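Local structure of sialyltransferase 0160 (Photobacterium damselae, 4R84) at residues 69-73 and 74-78; 206-209 and 210-214; 251-254 and 255-258. The protein transfers sialic acid from a CMP-activated donor to acceptor sugars, probably galactosides, as a bacterial sialyltransferase of the GT-B structural group. All blocks are in the same frame, centred on the assembly; numbering follows the deposited sequence.

Interaction 1 of 3, residues 69-73 and 74-78; sequences PILNE and SDKQA
E73 and K76 meet through two differently shaped chains: E73 puts its CG on the far side from its own N (chi1 -164°) and then bends at chi2 (62°), while K76 runs fully extended beyond CG. The lysine thereby passes obliquely across the carboxylate, and its ammonium ends 3.3 Å from OE1 (K76 NZ to E73 OE1), a salt bridge whose hydrogen bond is weak. The aliphatic part of the same lysine also lies against L71, whose CD2 touches K76 CG at 3.8 Å; the other methyl, CD1, reaches D75 CB. N72 and D75 point the same way side by side, the amide and carboxylate planes turned 53° apart. A water joins them by another route, receiving the N-H of N72 at 2.9 Å from N72 N to the water and donating to D75 OD2. Along the backbone, K76 N bonds to E73 O at 3.2 Å, and D75 N makes a weak bond to N72 O. L71 and D75 both lean on F81 of strand 81-84, and Q64 OE1 takes the N-H groups of I70 and L71. These contacts lie in a short turn with helical backbone angles but no regular helical bonding, in the surface loop that joins strands 59-66 and 81-84 of the N-terminal PKD-like beta domain.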
# COMPACT_ATOMS: atom_id res chain seq x y z
N PRO A 69 26.54 -16.17 -27.56
CA PRO A 69 26.74 -15.32 -28.74
C PRO A 69 25.43 -14.92 -29.43
O PRO A 69 24.60 -15.77 -29.71
CB PRO A 69 27.59 -16.20 -29.67
CG PRO A 69 28.34 -17.09 -28.73
CD PRO A 69 27.39 -17.37 -27.59
N ILE A 70 25.26 -13.62 -29.66
CA ILE A 70 24.01 -13.11 -30.19
C ILE A 70 24.24 -11.91 -31.11
O ILE A 70 23.34 -11.51 -31.87
CB ILE A 70 23.03 -12.72 -29.04
CG1 ILE A 70 21.59 -12.63 -29.55
CG2 ILE A 70 23.46 -11.42 -28.41
CD1 ILE A 70 20.56 -12.43 -28.43
N LEU A 71 25.44 -11.36 -31.08
CA LEU A 71 25.76 -10.20 -31.90
C LEU A 71 25.84 -10.63 -33.35
O LEU A 71 26.59 -11.55 -33.66
CB LEU A 71 27.08 -9.55 -31.46
CG LEU A 71 27.42 -8.21 -32.10
CD1 LEU A 71 26.36 -7.18 -31.78
CD2 LEU A 71 28.79 -7.71 -31.67
N ASN A 72 25.07 -9.98 -34.22
CA ASN A 72 25.13 -10.24 -35.65
C ASN A 72 26.37 -9.59 -36.25
O ASN A 72 26.78 -8.51 -35.84
CB ASN A 72 23.89 -9.70 -36.37
CG ASN A 72 22.62 -10.43 -35.99
OD1 ASN A 72 22.58 -11.66 -35.98
ND2 ASN A 72 21.57 -9.67 -35.70
N GLU A 73 26.97 -10.24 -37.25
CA GLU A 73 28.18 -9.71 -37.86
C GLU A 73 28.03 -8.29 -38.38
O GLU A 73 28.91 -7.45 -38.17
CB GLU A 73 28.63 -10.63 -39.00
CG GLU A 73 30.08 -10.40 -39.46
CD GLU A 73 31.11 -10.66 -38.38
OE1 GLU A 73 30.81 -11.40 -37.42
OE2 GLU A 73 32.22 -10.11 -38.48
N SER A 74 26.88 -8.00 -38.99
CA SER A 74 26.64 -6.69 -39.59
C SER A 74 26.63 -5.57 -38.56
O SER A 74 27.02 -4.45 -38.85
CB SER A 74 25.32 -6.71 -40.36
OG SER A 74 24.24 -7.04 -39.50
N ASP A 75 26.16 -5.90 -37.36
CA ASP A 75 26.02 -4.92 -36.29
C ASP A 75 27.35 -4.47 -35.69
O ASP A 75 27.42 -3.43 -35.04
CB ASP A 75 25.10 -5.48 -35.20
CG ASP A 75 23.66 -5.58 -35.67
OD1 ASP A 75 23.27 -4.78 -36.56
OD2 ASP A 75 22.93 -6.45 -35.17
N LYS A 76 28.41 -5.26 -35.88
CA LYS A 76 29.73 -4.88 -35.39
C LYS A 76 30.17 -3.51 -35.92
O LYS A 76 30.92 -2.79 -35.26
CB LYS A 76 30.77 -5.94 -35.74
CG LYS A 76 30.57 -7.27 -35.04
CD LYS A 76 31.73 -8.20 -35.35
CE LYS A 76 31.58 -9.54 -34.64
NZ LYS A 76 32.73 -10.43 -34.92
N GLN A 77 29.71 -3.16 -37.12
CA GLN A 77 30.05 -1.87 -37.71
C GLN A 77 28.89 -0.87 -37.65
O GLN A 77 28.97 0.21 -38.23
CB GLN A 77 30.53 -2.05 -39.15
CG GLN A 77 31.97 -2.50 -39.23
CD GLN A 77 32.90 -1.59 -38.45
OE1 GLN A 77 32.93 -0.38 -38.69
NE2 GLN A 77 33.66 -2.16 -37.51
N ALA A 78 27.82 -1.22 -36.95
CA ALA A 78 26.73 -0.28 -36.75
C ALA A 78 27.07 0.66 -35.61
O ALA A 78 27.87 0.31 -34.74
CB ALA A 78 25.43 -1.02 -36.47
O HOH W 1 23.21 -8.00 -33.24

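Interaction 2 of 3, residues 206-209 and 210-214; sequences AHVF and NNLPP
V208 and L212 form the buried side of this turn, where CG2 of V208 meets CD1 of L212 at 3.5 Å. The valine sets CG1 between its N and carbonyl carbon (chi1 56°), which turns CG2 toward the leucine. The carbonyl of V208 also holds two donors. L212 N approaches almost straight along the C=O axis at 3.0 Å from V208 O, with an N-H...O angle of 164°, whereas N211 N comes in from above the carbonyl plane. Further round, P213 lays CG over one face of the F209 ring, a CH-pi contact 4.1 Å from the ring centroid. The two side chains cross at about a right angle, and P213 CD presses close to F209 O.

The short helices 208-211 and 213-219 follow one another, with L212 between them, as part of the connection from strand 197-204 to strand 225-233, parallel neighbours in a Rossmann-like sheet of the GT-B enzyme. L212 rests on F201, T203 and I230 of these strands, and V208 on L232. F209 and P213 face helix 252-267, where both touch Y266. N211, also buried, is fixed at both ends of its amide: ND2 bonds to T203 and OD1 to N178.

Packing is looser on the side of H207 and the exposed N210. H207, at the N-cap position, offers its carbonyl to N210 N at 3.1 Å from H207 O and to N211 N, but both bonds are weak. The side chains of H207 and N210 barely meet: ND2 of N210 lies at the imidazole edge, 4.1 Å from H207 CD2, with the amide and ring planes 30° apart. The imidazole instead packs edge-to-face with H126.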
# COMPACT_ATOMS: atom_id res chain seq x y z
N ALA A 206 -4.37 -8.74 6.99
CA ALA A 206 -5.37 -9.53 7.73
C ALA A 206 -6.03 -10.57 6.82
O ALA A 206 -6.43 -11.64 7.27
CB ALA A 206 -6.43 -8.60 8.37
N HIS A 207 -6.10 -10.28 5.52
CA HIS A 207 -6.85 -11.16 4.64
C HIS A 207 -6.00 -11.82 3.58
O HIS A 207 -6.52 -12.28 2.58
CB HIS A 207 -7.98 -10.37 4.00
CG HIS A 207 -8.95 -9.84 5.01
ND1 HIS A 207 -8.85 -8.57 5.53
CD2 HIS A 207 -9.98 -10.44 5.66
CE1 HIS A 207 -9.81 -8.39 6.42
NE2 HIS A 207 -10.50 -9.51 6.52
N VAL A 208 -4.70 -11.90 3.83
CA VAL A 208 -3.79 -12.51 2.87
C VAL A 208 -4.18 -13.96 2.53
O VAL A 208 -4.10 -14.37 1.37
CB VAL A 208 -2.32 -12.46 3.36
CG1 VAL A 208 -2.17 -13.12 4.73
CG2 VAL A 208 -1.38 -13.11 2.35
N PHE A 209 -4.64 -14.71 3.53
CA PHE A 209 -4.96 -16.12 3.28
C PHE A 209 -6.25 -16.29 2.47
O PHE A 209 -6.46 -17.32 1.83
CB PHE A 209 -5.09 -16.90 4.59
CG PHE A 209 -5.18 -18.38 4.37
CD1 PHE A 209 -4.06 -19.09 3.97
CD2 PHE A 209 -6.38 -19.05 4.53
CE1 PHE A 209 -4.13 -20.45 3.74
CE2 PHE A 209 -6.46 -20.41 4.30
CZ PHE A 209 -5.33 -21.11 3.91
N ASN A 210 -7.12 -15.29 2.50
CA ASN A 210 -8.31 -15.35 1.66
C ASN A 210 -8.01 -14.93 0.22
O ASN A 210 -8.76 -15.27 -0.69
CB ASN A 210 -9.42 -14.47 2.23
CG ASN A 210 -10.10 -15.09 3.43
OD1 ASN A 210 -10.07 -16.31 3.62
ND2 ASN A 210 -10.72 -14.26 4.25
N ASN A 211 -6.92 -14.19 0.02
CA ASN A 211 -6.66 -13.62 -1.30
C ASN A 211 -5.60 -14.32 -2.15
O ASN A 211 -5.76 -14.39 -3.37
CB ASN A 211 -6.25 -12.15 -1.17
CG ASN A 211 -7.42 -11.25 -0.77
OD1 ASN A 211 -8.59 -11.57 -1.01
ND2 ASN A 211 -7.10 -10.11 -0.15
N LEU A 212 -4.53 -14.81 -1.54
CA LEU A 212 -3.42 -15.34 -2.35
C LEU A 212 -3.51 -16.84 -2.69
O LEU A 212 -3.19 -17.23 -3.82
CB LEU A 212 -2.07 -15.06 -1.67
CG LEU A 212 -1.78 -13.57 -1.43
CD1 LEU A 212 -0.32 -13.36 -1.02
CD2 LEU A 212 -2.09 -12.73 -2.67
N PRO A 213 -3.93 -17.70 -1.74
CA PRO A 213 -3.98 -19.12 -2.13
C PRO A 213 -4.80 -19.45 -3.39
O PRO A 213 -4.40 -20.38 -4.08
CB PRO A 213 -4.57 -19.80 -0.89
CG PRO A 213 -4.14 -18.93 0.24
CD PRO A 213 -4.22 -17.52 -0.30
N PRO A 214 -5.92 -18.74 -3.67
CA PRO A 214 -6.65 -19.07 -4.90
C PRO A 214 -5.88 -18.84 -6.17
O PRO A 214 -6.22 -19.42 -7.20
CB PRO A 214 -7.86 -18.14 -4.85
CG PRO A 214 -8.07 -17.89 -3.40
CD PRO A 214 -6.70 -17.81 -2.83

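Interaction 3 of 3, residues 251-254 and 255-258; sequences NKIE and TLEG
N251 accepts the backbone N-H of T255 at 2.9 Å from N251 O to T255 N, and the same spacing of four residues repeats in the bonds from L256 to K252, E257 to I253 and G258 to E254, making the regular alpha-helical start of helix 252-267. T255 adds a second grip on that first carbonyl. With OG1 turned back beside its own N (chi1 -59°), the hydroxyl donates to N251 O at 3.0 Å from OG1, from above the carbonyl plane, while the N-H comes nearly straight in. N251 stands at the N-cap position, but its side chain makes no capping bond. On another side of the helix, I253 and L256 cross obliquely and touch through their CD1 methyls, 3.9 Å apart. E257 extends past I253, bringing OE2 to 4.1 Å from I253 CG2. Its other oxygen, OE1, takes a weak bond from a water that also donates to E254 O, at 2.9 Å from that oxygen. This water bridge spans part of the exposed surface. K252 leads away from the turn to a salt bridge with D308 and bonds to the carbonyls of N305 and K247. The start of helix 252-267 packs against two other helices: I253, L256 and E257 lie against Y312 of helix 307-313, and K252 and I253 against W246 of helix 237-246.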
# COMPACT_ATOMS: atom_id res chain seq x y z
N ASN A 251 3.00 -20.78 23.92
CA ASN A 251 3.79 -21.43 22.88
C ASN A 251 3.48 -20.90 21.49
O ASN A 251 3.54 -21.66 20.52
CB ASN A 251 3.55 -22.94 22.89
CG ASN A 251 3.47 -23.51 24.29
OD1 ASN A 251 4.33 -23.25 25.13
ND2 ASN A 251 2.41 -24.27 24.56
N LYS A 252 3.15 -19.62 21.38
CA LYS A 252 2.56 -19.11 20.14
C LYS A 252 3.53 -19.10 18.95
O LYS A 252 3.12 -19.37 17.83
CB LYS A 252 1.98 -17.70 20.36
CG LYS A 252 2.96 -16.65 20.85
CD LYS A 252 2.24 -15.32 21.09
CE LYS A 252 3.23 -14.17 21.29
NZ LYS A 252 3.96 -14.26 22.60
N ILE A 253 4.81 -18.78 19.18
CA ILE A 253 5.77 -18.79 18.07
C ILE A 253 6.08 -20.23 17.66
O ILE A 253 6.20 -20.53 16.47
CB ILE A 253 7.07 -18.04 18.41
CG1 ILE A 253 6.76 -16.56 18.62
CG2 ILE A 253 8.09 -18.20 17.31
CD1 ILE A 253 5.98 -15.93 17.49
N GLU A 254 6.20 -21.13 18.64
CA GLU A 254 6.38 -22.54 18.34
C GLU A 254 5.23 -23.07 17.48
O GLU A 254 5.44 -23.85 16.54
CB GLU A 254 6.47 -23.35 19.63
CG GLU A 254 6.80 -24.81 19.42
CD GLU A 254 6.82 -25.58 20.72
OE1 GLU A 254 7.19 -24.98 21.75
OE2 GLU A 254 6.44 -26.77 20.72
N THR A 255 4.02 -22.65 17.80
CA THR A 255 2.86 -23.04 17.01
C THR A 255 2.98 -22.46 15.59
O THR A 255 2.73 -23.17 14.61
CB THR A 255 1.56 -22.61 17.68
OG1 THR A 255 1.48 -23.21 18.98
CG2 THR A 255 0.36 -23.05 16.85
N LEU A 256 3.40 -21.20 15.49
CA LEU A 256 3.62 -20.57 14.19
C LEU A 256 4.59 -21.37 13.33
O LEU A 256 4.28 -21.72 12.18
CB LEU A 256 4.17 -19.15 14.33
CG LEU A 256 3.21 -17.99 14.51
CD1 LEU A 256 3.95 -16.68 14.30
CD2 LEU A 256 2.05 -18.13 13.55
N GLU A 257 5.75 -21.67 13.90
CA GLU A 257 6.78 -22.45 13.23
C GLU A 257 6.25 -23.79 12.77
O GLU A 257 6.55 -24.25 11.67
CB GLU A 257 7.97 -22.67 14.16
CG GLU A 257 8.96 -21.51 14.21
CD GLU A 257 9.93 -21.62 15.36
OE1 GLU A 257 9.85 -22.60 16.14
OE2 GLU A 257 10.81 -20.72 15.50
N GLY A 258 5.43 -24.40 13.62
CA GLY A 258 4.86 -25.69 13.31
C GLY A 258 3.85 -25.63 12.19
O GLY A 258 3.59 -26.64 11.53
O HOH W 2 7.79 -25.40 16.05

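Interactions 2 and 3 belong to the sialyltransferase family region and lie on the same side of the chain's centre, their own centres about 20 Å apart and their nearest atoms about 11 Å. Helix 252-267 relates them: interaction 3 is its N-terminal end, and residues farther along it, among them L263 and Y266, pack on interaction 2. In interaction 2 the H207 side chain lies about 9 Å from the bound CMP-3-fluoro-sialic acid, near the donor site but not in contact with the ligand. Interaction 1 stands apart in the PKD-like domain, its centre about 49 Å from that of interaction 2 and about 58 Å from that of interaction 3.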